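Local coordinates for HutD family protein (Pseudomonas aeruginosa, PDB 1YLL), which is of unknown function but belongs to the HutD family of the cupin clan, whose relatives are linked to histidine utilisation, at residues 38-43 with 59-64; 86-91 with 187-192. One frame throughout, in Å; residues are numbered along the deposited sequence. Where two conformers were deposited one is given.

Interaction 1: 38-43 with 59-64; sequences DGFGWR and AGYQRI
The Tyr61 hydroxyl donates a hydrogen bond to the backbone carbonyl of Phe40, with OH 2.8 Å from O. The donor is tilted 20° from the carbonyl plane and meets the oxygen from the side. Phe40 O also lies in the plane of the Tyr61 ring, at its edge. The loop before the strand folds closely round this phenol, whose OH is 3.3 Å from Asp38 C.

In this HutD-family protein of the cupin clan, built from antiparallel sheets, strands 42-49 and 62-69 are separated by strand 108-115. Phe40 and Tyr61 reach across that strand just before their own strands begin, and both pack on Ile114.

Their aromatic contact is close but poorly overlapped: the planes are 30° apart and the rings slide past one another, with centroids 4.6 Å apart. Phe40 CE1 approaches Tyr61 CE2 to 3.3 Å, a tight fit, while the Tyr61 hydroxyl oxygen stands 3.7 Å above the plane of the Phe40 ring, over its centre. With CG set between backbone N and carbonyl carbon (chi1 60°), the Phe40 ring lies between Tyr61 on one face and CB of Arg43 on the other.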
loop_
_atom_site.group_PDB
_atom_site.type_symbol
_atom_site.label_atom_id
_atom_site.label_comp_id
_atom_site.label_asym_id
_atom_site.label_seq_id
_atom_site.Cartn_x
_atom_site.Cartn_y
_atom_site.Cartn_z
ATOM N N ASP D 38 -23.604 14.619 27.275
ATOM C CA ASP D 38 -24.184 13.500 28.015
ATOM C C ASP D 38 -24.999 12.593 27.096
ATOM O O ASP D 38 -25.636 11.654 27.561
ATOM C CB ASP D 38 -25.077 14.007 29.158
ATOM C CG ASP D 38 -26.264 14.831 28.669
ATOM O OD1 ASP D 38 -26.341 15.159 27.459
ATOM O OD2 ASP D 38 -27.130 15.158 29.516
ATOM N N GLY D 39 -24.965 12.877 25.795
ATOM C CA GLY D 39 -25.728 12.081 24.843
ATOM C C GLY D 39 -24.975 11.196 23.879
ATOM O O GLY D 39 -25.591 10.527 23.053
ATOM N N PHE D 40 -23.648 11.164 23.973
ATOM C CA PHE D 40 -22.891 10.315 23.062
ATOM C C PHE D 40 -22.580 8.943 23.635
ATOM O O PHE D 40 -22.724 8.707 24.823
ATOM C CB PHE D 40 -21.566 11.002 22.678
ATOM C CG PHE D 40 -20.656 11.306 23.856
ATOM C CD1 PHE D 40 -19.857 10.315 24.449
ATOM C CD2 PHE D 40 -20.624 12.595 24.386
ATOM C CE1 PHE D 40 -19.035 10.617 25.569
ATOM C CE2 PHE D 40 -19.828 12.905 25.484
ATOM C CZ PHE D 40 -19.028 11.907 26.077
ATOM N N GLY D 41 -22.170 8.025 22.763
ATOM C CA GLY D 41 -21.762 6.694 23.192
ATOM C C GLY D 41 -20.261 6.699 23.468
ATOM O O GLY D 41 -19.777 6.063 24.397
ATOM N N TRP D 42 -19.514 7.393 22.625
ATOM C CA TRP D 42 -18.081 7.549 22.858
ATOM C C TRP D 42 -17.696 8.877 22.230
ATOM O O TRP D 42 -18.360 9.383 21.307
ATOM C CB TRP D 42 -17.233 6.386 22.293
ATOM C CG TRP D 42 -17.407 6.097 20.838
ATOM C CD1 TRP D 42 -18.099 5.050 20.289
ATOM C CD2 TRP D 42 -16.862 6.832 19.741
ATOM N NE1 TRP D 42 -18.019 5.089 18.931
ATOM C CE2 TRP D 42 -17.273 6.176 18.556
ATOM C CE3 TRP D 42 -16.064 7.987 19.638
ATOM C CZ2 TRP D 42 -16.923 6.639 17.269
ATOM C CZ3 TRP D 42 -15.713 8.438 18.364
ATOM C CH2 TRP D 42 -16.145 7.771 17.197
ATOM N N ARG D 43 -16.649 9.472 22.782
ATOM C CA ARG D 43 -16.153 10.741 22.304
ATOM C C ARG D 43 -14.639 10.764 22.463
ATOM O O ARG D 43 -14.109 10.331 23.498
ATOM C CB ARG D 43 -16.740 11.874 23.135
ATOM C CG ARG D 43 -16.271 13.243 22.771
ATOM C CD ARG D 43 -17.140 14.248 23.499
ATOM N NE ARG D 43 -16.596 15.603 23.504
ATOM C CZ ARG D 43 -15.721 16.067 24.394
ATOM N NH1 ARG D 43 -15.309 17.325 24.310
ATOM N NH2 ARG D 43 -15.234 15.288 25.344
ATOM N N ALA D 59 -20.841 11.770 34.212
ATOM C CA ALA D 59 -21.567 10.739 34.925
ATOM C C ALA D 59 -21.906 9.532 34.069
ATOM O O ALA D 59 -22.480 9.674 32.978
ATOM C CB ALA D 59 -22.860 11.328 35.490
ATOM N N GLY D 60 -21.575 8.353 34.588
ATOM C CA GLY D 60 -21.880 7.115 33.899
ATOM C C GLY D 60 -20.874 6.655 32.859
ATOM O O GLY D 60 -20.958 5.522 32.368
ATOM N N TYR D 61 -19.913 7.518 32.536
ATOM C CA TYR D 61 -18.904 7.193 31.534
ATOM C C TYR D 61 -17.580 6.745 32.106
ATOM O O TYR D 61 -17.222 7.109 33.231
ATOM C CB TYR D 61 -18.589 8.413 30.668
ATOM C CG TYR D 61 -19.695 8.874 29.767
ATOM C CD1 TYR D 61 -20.565 9.891 30.168
ATOM C CD2 TYR D 61 -19.857 8.327 28.500
ATOM C CE1 TYR D 61 -21.572 10.361 29.306
ATOM C CE2 TYR D 61 -20.848 8.779 27.625
ATOM C CZ TYR D 61 -21.703 9.805 28.023
ATOM O OH TYR D 61 -22.621 10.322 27.138
ATOM N N GLN D 62 -16.864 5.932 31.318
ATOM C CA GLN D 62 -15.504 5.483 31.650
ATOM C C GLN D 62 -14.586 6.459 30.895
ATOM O O GLN D 62 -14.857 6.822 29.773
ATOM C CB GLN D 62 -15.248 4.077 31.099
ATOM C CG GLN D 62 -13.800 3.626 31.221
ATOM C CD GLN D 62 -13.386 3.501 32.664
ATOM O OE1 GLN D 62 -12.391 4.086 33.112
ATOM N NE2 GLN D 62 -14.139 2.717 33.401
ATOM N N ARG D 63 -13.511 6.868 31.530
ATOM C CA ARG D 63 -12.577 7.789 30.879
ATOM C C ARG D 63 -11.188 7.190 30.845
ATOM O O ARG D 63 -10.773 6.455 31.746
ATOM C CB ARG D 63 -12.516 9.123 31.649
ATOM C CG ARG D 63 -13.844 9.895 31.724
ATOM C CD ARG D 63 -13.626 11.341 32.207
ATOM N NE ARG D 63 -12.698 12.069 31.330
ATOM C CZ ARG D 63 -12.455 13.375 31.422
ATOM N NH1 ARG D 63 -13.066 14.097 32.350
ATOM N NH2 ARG D 63 -11.606 13.973 30.578
ATOM N N ILE D 64 -10.460 7.506 29.774
ATOM C CA ILE D 64 -9.048 7.114 29.700
ATOM C C ILE D 64 -8.386 8.401 29.191
ATOM O O ILE D 64 -8.727 8.903 28.116
ATOM C CB ILE D 64 -8.770 5.996 28.707
ATOM C CG1 ILE D 64 -9.652 4.775 29.016
ATOM C CG2 ILE D 64 -7.293 5.592 28.812
ATOM C CD1 ILE D 64 -9.245 3.531 28.178
#

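Interaction 2: 86-91 with 187-192; sequences RARQAF and PAWVCA
Arg88 donates from NH1 to Gln147 OE1, and its guanidinium lies flat on the indole of Trp189. The two planes are 14° apart, making this a parallel stack with cation-pi character: Arg88 CZ is 3.7 Å from the centroid of the five-membered ring and 19° off its normal. NE sits over the five-membered ring, nearly equidistant from its five atoms, with Trp189 CD2 at 3.4 Å. The aliphatic part joins in, since CD rests on the same face in a CH-pi contact, 3.4 Å from Trp189 CG. A bend at chi3 (-61°) turns the planar group after CD so that both can lie on the indole. On the other side of the guanidinium is CB of Ala87, displaced toward the rim.

The arginine projects from a type II turn running from Arg86 to Gln89, in which Arg88 takes the third position with a left-handed backbone. Gln89 OE1 accepts from Arg86 N at 2.7 Å, tying the turn's ends together beside the backbone bond.

Val67 of strand 62-69 pairs with the backbone of Arg88, whereas Trp189 lies on strand 187-197, flanked by strands 120-129 and 141-146; Arg88 thus spans two separate sheets, also touching Trp126 of strand 120-129.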
loop_
_atom_site.group_PDB
_atom_site.type_symbol
_atom_site.label_atom_id
_atom_site.label_comp_id
_atom_site.label_asym_id
_atom_site.label_seq_id
_atom_site.Cartn_x
_atom_site.Cartn_y
_atom_site.Cartn_z
ATOM N N ARG D 86 2.986 11.408 32.731
ATOM C CA ARG D 86 3.726 12.094 31.688
ATOM C C ARG D 86 3.253 11.646 30.312
ATOM O O ARG D 86 2.352 10.809 30.213
ATOM C CB ARG D 86 5.225 11.853 31.881
ATOM C CG ARG D 86 5.701 12.294 33.277
ATOM C CD ARG D 86 7.216 12.249 33.405
ATOM N NE ARG D 86 7.653 12.499 34.777
ATOM C CZ ARG D 86 7.509 13.653 35.418
ATOM N NH1 ARG D 86 6.939 14.691 34.822
ATOM N NH2 ARG D 86 7.934 13.767 36.667
ATOM N N ALA D 87 3.859 12.195 29.262
ATOM C CA ALA D 87 3.456 11.877 27.878
ATOM C C ALA D 87 3.178 10.408 27.576
ATOM O O ALA D 87 3.997 9.517 27.851
ATOM C CB ALA D 87 4.500 12.399 26.879
ATOM N N ARG D 88 1.997 10.185 27.000
ATOM C CA ARG D 88 1.545 8.867 26.570
ATOM C C ARG D 88 1.388 7.765 27.596
ATOM O O ARG D 88 1.489 6.575 27.261
ATOM C CB ARG D 88 2.431 8.396 25.415
ATOM C CG ARG D 88 2.380 9.351 24.230
ATOM C CD ARG D 88 3.404 8.962 23.167
ATOM N NE ARG D 88 4.777 9.013 23.674
ATOM C CZ ARG D 88 5.560 10.085 23.619
ATOM N NH1 ARG D 88 5.127 11.215 23.079
ATOM N NH2 ARG D 88 6.791 10.023 24.101
ATOM N N GLN D 89 1.123 8.148 28.844
ATOM C CA GLN D 89 0.903 7.182 29.907
ATOM C C GLN D 89 -0.585 7.242 30.161
ATOM O O GLN D 89 -1.094 8.087 30.912
ATOM C CB GLN D 89 1.691 7.554 31.164
ATOM C CG GLN D 89 3.173 7.648 30.892
ATOM C CD GLN D 89 3.989 7.890 32.147
ATOM O OE1 GLN D 89 3.700 8.790 32.936
ATOM N NE2 GLN D 89 5.021 7.080 32.334
ATOM N N ALA D 90 -1.297 6.331 29.526
ATOM C CA ALA D 90 -2.741 6.319 29.674
ATOM C C ALA D 90 -3.171 6.003 31.099
ATOM O O ALA D 90 -2.592 5.155 31.747
ATOM C CB ALA D 90 -3.344 5.305 28.716
ATOM N N PHE D 91 -4.229 6.671 31.530
ATOM C CA PHE D 91 -4.759 6.526 32.880
ATOM C C PHE D 91 -6.295 6.466 32.802
ATOM O O PHE D 91 -6.943 7.344 32.248
ATOM C CB PHE D 91 -4.300 7.735 33.683
ATOM C CG PHE D 91 -4.764 7.731 35.116
ATOM C CD1 PHE D 91 -4.107 6.974 36.067
ATOM C CD2 PHE D 91 -5.855 8.501 35.497
ATOM C CE1 PHE D 91 -4.540 6.986 37.406
ATOM C CE2 PHE D 91 -6.290 8.521 36.818
ATOM C CZ PHE D 91 -5.625 7.759 37.769
ATOM N N PRO D 187 10.343 7.784 13.378
ATOM C CA PRO D 187 9.467 7.160 14.379
ATOM C C PRO D 187 8.356 8.079 14.837
ATOM O O PRO D 187 8.577 9.266 15.116
ATOM C CB PRO D 187 10.428 6.802 15.492
ATOM C CG PRO D 187 11.639 6.361 14.694
ATOM C CD PRO D 187 11.753 7.456 13.650
ATOM N N ALA D 188 7.151 7.536 14.930
ATOM C CA ALA D 188 6.030 8.367 15.311
ATOM C C ALA D 188 5.113 7.577 16.205
ATOM O O ALA D 188 4.829 6.400 15.959
ATOM C CB ALA D 188 5.282 8.841 14.083
ATOM N N TRP D 189 4.681 8.248 17.266
ATOM C CA TRP D 189 3.775 7.665 18.228
ATOM C C TRP D 189 2.357 7.868 17.756
ATOM O O TRP D 189 2.005 8.952 17.289
ATOM C CB TRP D 189 3.950 8.359 19.581
ATOM C CG TRP D 189 5.086 7.849 20.407
ATOM C CD1 TRP D 189 6.332 8.436 20.573
ATOM C CD2 TRP D 189 5.100 6.657 21.187
ATOM N NE1 TRP D 189 7.102 7.675 21.412
ATOM C CE2 TRP D 189 6.376 6.577 21.805
ATOM C CE3 TRP D 189 4.158 5.636 21.428
ATOM C CZ2 TRP D 189 6.732 5.520 22.647
ATOM C CZ3 TRP D 189 4.510 4.589 22.253
ATOM C CH2 TRP D 189 5.792 4.532 22.863
ATOM N N VAL D 190 1.556 6.814 17.883
ATOM C CA VAL D 190 0.131 6.850 17.534
ATOM C C VAL D 190 -0.646 6.212 18.670
ATOM O O VAL D 190 -0.080 5.479 19.465
ATOM C CB VAL D 190 -0.188 6.049 16.214
ATOM C CG1 VAL D 190 0.590 6.647 15.027
ATOM C CG2 VAL D 190 0.197 4.624 16.359
ATOM N N CYS D 191 -1.943 6.525 18.767
ATOM C CA CYS D 191 -2.769 5.896 19.784
ATOM C C CYS D 191 -3.889 5.212 19.024
ATOM O O CYS D 191 -4.663 5.863 18.290
ATOM C CB CYS D 191 -3.316 6.918 20.745
ATOM S SG CYS D 191 -4.117 6.099 22.191
ATOM N N ALA D 192 -3.939 3.897 19.168
ATOM C CA ALA D 192 -4.939 3.083 18.504
ATOM C C ALA D 192 -6.075 2.869 19.500
ATOM O O ALA D 192 -5.854 2.263 20.550
ATOM C CB ALA D 192 -4.330 1.753 18.118
#

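Overall arrangement
Interaction 1 is largely buried and lies at one end of the six-stranded antiparallel sheet, where the loops enter strands 42-49 and 62-69. Interaction 2 is a surface contact between two sheets, which probably belong to the N- and C-terminal cupin halves of the protein. The chemistry follows the place: an aromatic pair and a hydroxyl-to-carbonyl bond in the interior, a cationic side chain stacked on a partly exposed indole between the two sheets. Strand 62-69 links them, for residues 59-64 lead into it and residues 86-91 run beside it. Although the centres are about 21 Å apart, the segments touch, with Ile64 CG2 4.0 Å from Ala90 CB.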